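Local structure of probable manganase-dependent inorganic pyrophosphatase (Clostridium perfringens, 3L2B) at residues A76-L79 and D80-L83; R179-V182 and Q183-P186. The protein probably hydrolyses inorganic pyrophosphate in a manganese-dependent way, its regulatory CBS and DRTGG region binding diadenosine tetraphosphate as activator and AMP as inhibitor. One frame throughout, in Å; residues are numbered along the deposited sequence.

Both contacts are local, each within one unbroken run of chain, their centres about 9 Å apart. Contact 1 starts a helix, 79-85; contact 2 lies where helix 174-180 passes into a 3-10 turn and loop. Contact 1 is only partly buried, with D80 exposed, whereas six of the seven touching residues of contact 2 are buried and some of them also meet the second subunit. The chemistry follows: at the helix start a serine oxygen accepts from a backbone N-H, while in the 3-10 turn a serine hydroxyl donates to a backbone carbonyl. The two are joined by a probable hydrogen bond from N81 ND2 to S184 O, 3.1 Å, and by T77 packing on L185 and P186.

Contact 1 of 2, residues A76-L79 and D80-L83; sequences ATSL and DNIL
S78 reaches forward over the first turn of helix 79-85 and accepts a hydrogen bond from the backbone of N81, with OG 2.9 Å from N81 N. The bond is fairly straight, 158° at the hydrogen. A chi1 of 79° sets OG between the backbone N and the carbonyl carbon of S78, and from there it faces the N-H at the start of the helix. Serine suits an N-cap because its short side chain can bring an acceptor to a first-turn N-H that has no preceding helical carbonyl to bond. The carboxamide of N81 lies close to the same hydroxyl, but its ND2 donates to E23 O, tying the helix start to the loop before helix 26-35. Asparagine fits here, since its short carboxamide can offer an N-H to a backbone carbonyl of that loop.

T77 meets I82 at about a right angle: T77 CG2 comes to 3.8 Å from I82 CG1, so the methyl of the threonine rests against the flank of the isoleucine. The threonine's OG1 is turned the other way, to S75 OG, which lets one small branched residue serve a polar and an apolar neighbour at once. One helical turn apart, L79 and L83 slant across each other, L79 CG lying 4.2 Å from L83 CD1, and both side chains, with I82, pack on I168 of strand 166-169. In the backbone, L83 N donates to L79 O at 2.8 Å. The weaker bond from I82 N to S78 O, 3.3 Å, belongs to the same opening turn. D80, by contrast, is exposed, and its negative charge would probably interact favourably with the positive end of the helix dipole. Together these features make a serine N-cap, here starting a helix packed on the mixed sheet of the DRTGG domain.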
ATOM      1  N   ALA A  76     -14.273 -11.288  -0.667  1.00 48.08           N
ATOM      2  CA  ALA A  76     -14.623 -12.162  -1.794  1.00 47.96           C
ATOM      3  C   ALA A  76     -13.802 -11.853  -3.045  1.00 46.07           C
ATOM      4  O   ALA A  76     -14.340 -11.860  -4.149  1.00 46.19           O
ATOM      5  CB  ALA A  76     -16.131 -12.031  -2.125  1.00 48.83           C
ATOM      6  N   THR A  77     -12.512 -11.566  -2.882  1.00 43.91           N
ATOM      7  CA  THR A  77     -11.679 -11.277  -4.055  1.00 42.32           C
ATOM      8  C   THR A  77     -11.773 -12.434  -5.044  1.00 42.04           C
ATOM      9  O   THR A  77     -11.745 -13.616  -4.672  1.00 42.72           O
ATOM     10  CB  THR A  77     -10.192 -10.987  -3.695  1.00 42.02           C
ATOM     11  OG1 THR A  77     -10.109  -9.779  -2.934  1.00 40.68           O
ATOM     12  CG2 THR A  77      -9.331 -10.817  -4.967  1.00 40.22           C
ATOM     13  N   SER A  78     -11.932 -12.075  -6.301  1.00 41.74           N
ATOM     14  CA  SER A  78     -12.116 -13.043  -7.388  1.00 42.51           C
ATOM     15  C   SER A  78     -10.785 -13.576  -7.834  1.00 42.08           C
ATOM     16  O   SER A  78      -9.758 -12.937  -7.677  1.00 41.80           O
ATOM     17  CB  SER A  78     -12.790 -12.383  -8.586  1.00 42.74           C
ATOM     18  OG  SER A  78     -11.819 -11.643  -9.314  1.00 43.66           O
ATOM     19  N   LEU A  79     -10.822 -14.753  -8.417  1.00 43.30           N
ATOM     20  CA  LEU A  79      -9.630 -15.367  -9.005  1.00 43.41           C
ATOM     21  C   LEU A  79      -9.106 -14.514 -10.153  1.00 43.72           C
ATOM     22  O   LEU A  79      -7.905 -14.351 -10.321  1.00 43.95           O
ATOM     23  CB  LEU A  79      -9.927 -16.764  -9.525  1.00 43.71           C
ATOM     24  CG  LEU A  79      -8.677 -17.460 -10.061  1.00 45.32           C
ATOM     25  CD1 LEU A  79      -7.526 -17.527  -8.978  1.00 38.12           C
ATOM     26  CD2 LEU A  79      -9.048 -18.831 -10.587  1.00 43.40           C
ATOM     27  N   ASP A  80     -10.016 -13.985 -10.950  1.00 43.89           N
ATOM     28  CA  ASP A  80      -9.620 -13.082 -12.067  1.00 44.37           C
ATOM     29  C   ASP A  80      -8.738 -11.903 -11.609  1.00 42.15           C
ATOM     30  O   ASP A  80      -7.734 -11.546 -12.239  1.00 40.89           O
ATOM     31  CB  ASP A  80     -10.864 -12.521 -12.772  1.00 45.21           C
ATOM     32  CG  ASP A  80     -11.553 -13.572 -13.640  1.00 50.33           C
ATOM     33  OD1 ASP A  80     -10.832 -14.387 -14.248  1.00 55.95           O
ATOM     34  OD2 ASP A  80     -12.797 -13.604 -13.687  1.00 55.12           O
ATOM     35  N   ASN A  81      -9.161 -11.290 -10.516  1.00 40.67           N
ATOM     36  CA  ASN A  81      -8.468 -10.119  -9.987  1.00 39.62           C
ATOM     37  C   ASN A  81      -7.049 -10.463  -9.563  1.00 38.88           C
ATOM     38  O   ASN A  81      -6.085  -9.750  -9.905  1.00 37.84           O
ATOM     39  CB  ASN A  81      -9.253  -9.487  -8.836  1.00 39.10           C
ATOM     40  CG  ASN A  81     -10.360  -8.596  -9.335  1.00 38.94           C
ATOM     41  OD1 ASN A  81     -10.794  -8.730 -10.470  1.00 42.88           O
ATOM     42  ND2 ASN A  81     -10.804  -7.670  -8.509  1.00 36.20           N
ATOM     43  N   ILE A  82      -6.945 -11.597  -8.873  1.00 38.09           N
ATOM     44  CA  ILE A  82      -5.673 -12.116  -8.409  1.00 37.78           C
ATOM     45  C   ILE A  82      -4.811 -12.462  -9.614  1.00 40.19           C
ATOM     46  O   ILE A  82      -3.624 -12.103  -9.665  1.00 40.06           O
ATOM     47  CB  ILE A  82      -5.829 -13.355  -7.502  1.00 37.16           C
ATOM     48  CG1 ILE A  82      -6.491 -12.981  -6.180  1.00 35.77           C
ATOM     49  CG2 ILE A  82      -4.478 -13.955  -7.190  1.00 37.28           C
ATOM     50  CD1 ILE A  82      -7.056 -14.185  -5.380  1.00 35.66           C
ATOM     51  N   LEU A  83      -5.406 -13.131 -10.605  1.00 41.94           N
ATOM     52  CA  LEU A  83      -4.648 -13.488 -11.819  1.00 44.12           C
ATOM     53  C   LEU A  83      -4.070 -12.238 -12.473  1.00 45.51           C
ATOM     54  O   LEU A  83      -2.903 -12.219 -12.843  1.00 47.30           O
ATOM     55  CB  LEU A  83      -5.486 -14.249 -12.851  1.00 45.00           C
ATOM     56  CG  LEU A  83      -5.743 -15.730 -12.565  1.00 44.87           C
ATOM     57  CD1 LEU A  83      -6.756 -16.303 -13.599  1.00 43.67           C
ATOM     58  CD2 LEU A  83      -4.445 -16.530 -12.553  1.00 42.21           C
TER

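Contact 2 of 2, residues R179-V182 and Q183-P186; sequences RLIV and QSLP
S184 folds back on I181 where helix 174-180 passes into a 3-10 turn and the chain runs on to helix 187-190. The tight, buried part centres on I181 O, which takes two bonds from the same serine: S184 N at 3.1 Å, standing well above the carbonyl plane, and the S184 hydroxyl. A chi1 of 77° swings that hydroxyl back over the preceding turn. Serine is apt here, for its short side chain lets the hydroxyl turn back on I181 O without crowding this buried spot. One residue earlier, Q183 N donates to L180 O at 2.9 Å; one later, L185 N gives a weaker bond to V182 O. On this buried side R179 makes a cation-pi contact with W67 of the second subunit, and the branched apolar side chains of I181 and V182 pack on F175 and Y63 of that subunit.

The looser edge is that of L180, partly exposed, whose CD2 lies 3.9 Å from Q183 NE2, a light touch between a methyl and the end of an extended glutamine. In the tight part, by contrast, S184 OG meets I181 O at 2.7 Å, with a C=O...OG angle of 167°.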
ATOM      1  N   ARG A 179       3.588  -8.557  -1.637  1.00 41.73           N
ATOM      2  CA  ARG A 179       3.461  -7.105  -1.621  1.00 43.65           C
ATOM      3  C   ARG A 179       2.375  -6.653  -2.580  1.00 42.93           C
ATOM      4  O   ARG A 179       1.682  -5.661  -2.341  1.00 43.12           O
ATOM      5  CB  ARG A 179       4.845  -6.484  -1.961  1.00 45.81           C
ATOM      6  CG  ARG A 179       4.938  -5.006  -2.025  1.00 49.57           C
ATOM      7  CD  ARG A 179       6.363  -4.567  -2.408  1.00 55.07           C
ATOM      8  NE  ARG A 179       6.782  -4.895  -3.786  1.00 58.77           N
ATOM      9  CZ  ARG A 179       6.265  -4.356  -4.901  1.00 61.10           C
ATOM     10  NH1 ARG A 179       5.274  -3.482  -4.844  1.00 62.41           N
ATOM     11  NH2 ARG A 179       6.729  -4.714  -6.093  1.00 63.04           N
ATOM     12  N   LEU A 180       2.188  -7.434  -3.636  1.00 42.76           N
ATOM     13  CA  LEU A 180       1.245  -7.089  -4.707  1.00 42.60           C
ATOM     14  C   LEU A 180      -0.166  -7.607  -4.522  1.00 41.62           C
ATOM     15  O   LEU A 180      -1.113  -7.052  -5.063  1.00 40.72           O
ATOM     16  CB  LEU A 180       1.722  -7.664  -6.037  1.00 43.41           C
ATOM     17  CG  LEU A 180       2.940  -7.063  -6.707  1.00 45.24           C
ATOM     18  CD1 LEU A 180       3.413  -8.011  -7.844  1.00 47.07           C
ATOM     19  CD2 LEU A 180       2.615  -5.662  -7.257  1.00 45.97           C
ATOM     20  N   ILE A 181      -0.304  -8.702  -3.790  1.00 41.42           N
ATOM     21  CA  ILE A 181      -1.555  -9.438  -3.797  1.00 41.59           C
ATOM     22  C   ILE A 181      -2.729  -8.619  -3.237  1.00 41.97           C
ATOM     23  O   ILE A 181      -3.893  -8.832  -3.667  1.00 41.05           O
ATOM     24  CB  ILE A 181      -1.440 -10.800  -3.079  1.00 41.90           C
ATOM     25  CG1 ILE A 181      -2.568 -11.709  -3.565  1.00 41.99           C
ATOM     26  CG2 ILE A 181      -1.443 -10.576  -1.575  1.00 42.70           C
ATOM     27  CD1 ILE A 181      -2.570 -13.103  -2.972  1.00 42.19           C
ATOM     28  N   VAL A 182      -2.462  -7.649  -2.349  1.00 41.70           N
ATOM     29  CA  VAL A 182      -3.578  -6.830  -1.793  1.00 42.07           C
ATOM     30  C   VAL A 182      -4.154  -5.841  -2.823  1.00 41.70           C
ATOM     31  O   VAL A 182      -5.264  -5.326  -2.660  1.00 41.36           O
ATOM     32  CB  VAL A 182      -3.231  -6.080  -0.531  1.00 42.72           C
ATOM     33  CG1 VAL A 182      -2.822  -7.106   0.549  1.00 46.59           C
ATOM     34  CG2 VAL A 182      -2.111  -5.033  -0.781  1.00 44.45           C
ATOM     35  N   GLN A 183      -3.422  -5.653  -3.907  1.00 40.73           N
ATOM     36  CA  GLN A 183      -3.864  -4.779  -4.978  1.00 40.87           C
ATOM     37  C   GLN A 183      -4.947  -5.460  -5.823  1.00 40.77           C
ATOM     38  O   GLN A 183      -5.498  -4.891  -6.738  1.00 40.83           O
ATOM     39  CB  GLN A 183      -2.676  -4.408  -5.870  1.00 42.10           C
ATOM     40  CG  GLN A 183      -1.500  -3.773  -5.078  1.00 42.53           C
ATOM     41  CD  GLN A 183      -0.442  -3.231  -6.001  1.00 45.62           C
ATOM     42  OE1 GLN A 183      -0.646  -3.190  -7.207  1.00 47.93           O
ATOM     43  NE2 GLN A 183       0.701  -2.822  -5.446  1.00 45.90           N
ATOM     44  N   SER A 184      -5.244  -6.695  -5.493  1.00 40.59           N
ATOM     45  CA  SER A 184      -6.192  -7.464  -6.253  1.00 41.10           C
ATOM     46  C   SER A 184      -7.590  -7.306  -5.657  1.00 40.58           C
ATOM     47  O   SER A 184      -8.576  -7.679  -6.286  1.00 40.55           O
ATOM     48  CB  SER A 184      -5.750  -8.939  -6.282  1.00 41.21           C
ATOM     49  OG  SER A 184      -6.057  -9.503  -5.054  1.00 44.33           O
ATOM     50  N   LEU A 185      -7.667  -6.713  -4.462  1.00 39.84           N
ATOM     51  CA  LEU A 185      -8.949  -6.475  -3.781  1.00 39.74           C
ATOM     52  C   LEU A 185      -9.977  -5.726  -4.651  1.00 40.26           C
ATOM     53  O   LEU A 185      -9.652  -4.726  -5.302  1.00 40.11           O
ATOM     54  CB  LEU A 185      -8.766  -5.661  -2.491  1.00 39.66           C
ATOM     55  CG  LEU A 185      -7.989  -6.323  -1.349  1.00 40.44           C
ATOM     56  CD1 LEU A 185      -7.821  -5.377  -0.156  1.00 42.19           C
ATOM     57  CD2 LEU A 185      -8.660  -7.565  -0.930  1.00 41.87           C
ATOM     58  N   PRO A 186     -11.245  -6.155  -4.610  1.00 39.97           N
ATOM     59  CA  PRO A 186     -12.245  -5.373  -5.362  1.00 40.53           C
ATOM     60  C   PRO A 186     -12.550  -4.042  -4.729  1.00 40.23           C
ATOM     61  O   PRO A 186     -12.584  -3.930  -3.515  1.00 38.86           O
ATOM     62  CB  PRO A 186     -13.503  -6.262  -5.318  1.00 41.72           C
ATOM     63  CG  PRO A 186     -13.373  -7.062  -4.034  1.00 40.59           C
ATOM     64  CD  PRO A 186     -11.850  -7.216  -3.800  1.00 40.19           C
TER